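Local structure of cupin 2, conserved barrel domain protein (Shewanella frigidimarina NCIMB 400, 3D82) at residues L61-R66 and Y78-G83. The protein is a small metal-binding protein of the cupin family that carries a nickel ion in its beta-barrel and whose biological role remains unknown. Sequence-based numbering, arbitrary orientation.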
loop_
_atom_site.group_PDB
_atom_site.type_symbol
_atom_site.label_atom_id
_atom_site.label_comp_id
_atom_site.label_asym_id
_atom_site.label_seq_id
_atom_site.Cartn_x
_atom_site.Cartn_y
_atom_site.Cartn_z
ATOM N N LEU D 61 7.898 -0.430 13.812
ATOM C CA LEU D 61 8.882 0.462 13.226
ATOM C C LEU D 61 8.832 1.803 13.945
ATOM O O LEU D 61 7.749 2.282 14.270
ATOM C CB LEU D 61 8.566 0.701 11.746
ATOM C CG LEU D 61 9.584 1.546 10.955
ATOM C CD1 LEU D 61 10.899 0.764 10.769
ATOM C CD2 LEU D 61 9.003 1.978 9.634
ATOM N N GLN D 62 10.007 2.376 14.206
ATOM C CA GLN D 62 10.146 3.736 14.711
ATOM C C GLN D 62 10.791 4.533 13.585
ATOM O O GLN D 62 11.584 3.979 12.829
ATOM C CB GLN D 62 11.055 3.790 15.918
ATOM C CG GLN D 62 10.568 2.988 17.090
ATOM C CD GLN D 62 11.587 2.963 18.200
ATOM O OE1 GLN D 62 12.475 2.085 18.228
ATOM N NE2 GLN D 62 11.522 3.966 19.085
ATOM N N ILE D 63 10.386 5.791 13.413
ATOM C CA ILE D 63 11.051 6.690 12.460
ATOM C C ILE D 63 11.437 7.916 13.271
ATOM O O ILE D 63 10.559 8.589 13.855
ATOM C CB ILE D 63 10.198 7.099 11.248
ATOM C CG1 ILE D 63 9.619 5.857 10.544
ATOM C CG2 ILE D 63 11.066 7.920 10.266
ATOM C CD1 ILE D 63 8.802 6.159 9.304
ATOM N N ALA D 64 12.740 8.166 13.352
ATOM C CA ALA D 64 13.257 9.319 14.074
ATOM C C ALA D 64 13.259 10.526 13.136
ATOM O O ALA D 64 13.570 10.390 11.943
ATOM C CB ALA D 64 14.650 9.059 14.589
ATOM N N PHE D 65 12.840 11.677 13.668
ATOM C CA PHE D 65 12.953 12.958 12.981
ATOM C C PHE D 65 13.866 13.796 13.845
ATOM O O PHE D 65 14.139 13.433 14.982
ATOM C CB PHE D 65 11.584 13.591 12.744
ATOM C CG PHE D 65 10.717 12.766 11.847
ATOM C CD1 PHE D 65 9.857 11.804 12.376
ATOM C CD2 PHE D 65 10.816 12.888 10.462
ATOM C CE1 PHE D 65 9.072 11.000 11.535
ATOM C CE2 PHE D 65 10.048 12.072 9.607
ATOM C CZ PHE D 65 9.175 11.127 10.149
ATOM N N ARG D 66 14.344 14.914 13.315
ATOM C CA ARG D 66 15.258 15.780 14.071
ATOM C C ARG D 66 14.689 16.447 15.326
ATOM O O ARG D 66 15.457 16.832 16.208
ATOM C CB ARG D 66 15.863 16.840 13.156
ATOM C CG ARG D 66 16.760 16.278 12.080
ATOM C CD ARG D 66 17.965 15.556 12.676
ATOM N NE ARG D 66 18.947 15.255 11.670
ATOM C CZ ARG D 66 20.105 14.639 11.902
ATOM N NH1 ARG D 66 20.447 14.198 13.120
ATOM N NH2 ARG D 66 20.924 14.449 10.882
ATOM N N TYR D 78 2.671 5.924 7.100
ATOM C CA TYR D 78 3.101 7.315 7.254
ATOM C C TYR D 78 3.727 7.795 5.951
ATOM O O TYR D 78 4.454 7.040 5.321
ATOM C CB TYR D 78 4.118 7.428 8.405
ATOM C CG TYR D 78 4.378 8.842 8.833
ATOM C CD1 TYR D 78 3.548 9.472 9.768
ATOM C CD2 TYR D 78 5.421 9.583 8.275
ATOM C CE1 TYR D 78 3.781 10.812 10.162
ATOM C CE2 TYR D 78 5.662 10.927 8.654
ATOM C CZ TYR D 78 4.849 11.539 9.594
ATOM O OH TYR D 78 5.105 12.851 9.960
ATOM N N VAL D 79 3.470 9.054 5.587
ATOM C CA VAL D 79 4.056 9.682 4.404
ATOM C C VAL D 79 5.171 10.620 4.869
ATOM O O VAL D 79 4.901 11.553 5.602
ATOM C CB VAL D 79 3.010 10.516 3.613
ATOM C CG1 VAL D 79 3.651 11.110 2.372
ATOM C CG2 VAL D 79 1.787 9.661 3.252
ATOM N N ILE D 80 6.418 10.366 4.463
ATOM C CA ILE D 80 7.542 11.245 4.816
ATOM C C ILE D 80 7.511 12.376 3.781
ATOM O O ILE D 80 7.737 12.098 2.611
ATOM C CB ILE D 80 8.927 10.551 4.728
ATOM C CG1 ILE D 80 9.010 9.258 5.565
ATOM C CG2 ILE D 80 10.030 11.558 5.157
ATOM C CD1 ILE D 80 8.988 9.444 7.023
ATOM N N PRO D 81 7.195 13.636 4.178
ATOM C CA PRO D 81 7.194 14.678 3.126
ATOM C C PRO D 81 8.597 14.907 2.541
ATOM O O PRO D 81 9.609 14.680 3.239
ATOM C CB PRO D 81 6.675 15.916 3.851
ATOM C CG PRO D 81 6.029 15.402 5.099
ATOM C CD PRO D 81 6.850 14.223 5.485
ATOM N N LYS D 82 8.665 15.283 1.265
ATOM C CA LYS D 82 9.960 15.500 0.596
ATOM C C LYS D 82 10.834 16.502 1.351
ATOM O O LYS D 82 10.322 17.453 1.944
ATOM C CB LYS D 82 9.810 15.955 -0.863
ATOM C CG LYS D 82 9.123 17.268 -1.098
ATOM C CD LYS D 82 9.113 17.578 -2.589
ATOM C CE LYS D 82 8.533 18.955 -2.861
ATOM N NZ LYS D 82 8.749 19.368 -4.271
ATOM N N GLY D 83 12.139 16.230 1.370
ATOM C CA GLY D 83 13.092 17.079 2.035
ATOM C C GLY D 83 13.176 16.951 3.542
ATOM O O GLY D 83 13.988 17.629 4.129
#
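The CD1 methyl of Ile80 packs against both Phe65 and Ile63: it lies 3.6 Å from Phe65 CZ, beside the rim of the phenyl ring, and 4.0 Å from Ile63 CD1. The two isoleucine side chains thus meet end on through their CD1 methyls. Ile63 is extended along CG1 (chi2 -178°), whereas Ile80 is bent at the same bond (chi2 -69°), which brings its CD1 round to the ring.

Phe65 and Tyr78 approach from opposing sides. Phe65 CZ comes to 3.8 Å from Tyr78 CE2, with ring centroids 5.9 Å apart and planes inclined at 50°.

All four side chains are buried, and their contact is purely apolar. The axes of segments 61-65 and 78-80 come no nearer than 11.0 Å, and side chains rather than backbone bonds join the two strands, as expected for the facing sheets of a cupin barrel. The Ile80 side chain is about 6 Å from the nickel ion held by His45, His47, Glu52 and His86, so the cluster borders the metal site. Strand 60-65 pairs with strands 69-73 and 86-90, whose Ile70 and His86 flank the cluster; strand 76-80 pairs with strand 52-56, and Met2 of the second subunit packs on Phe65 and Tyr78.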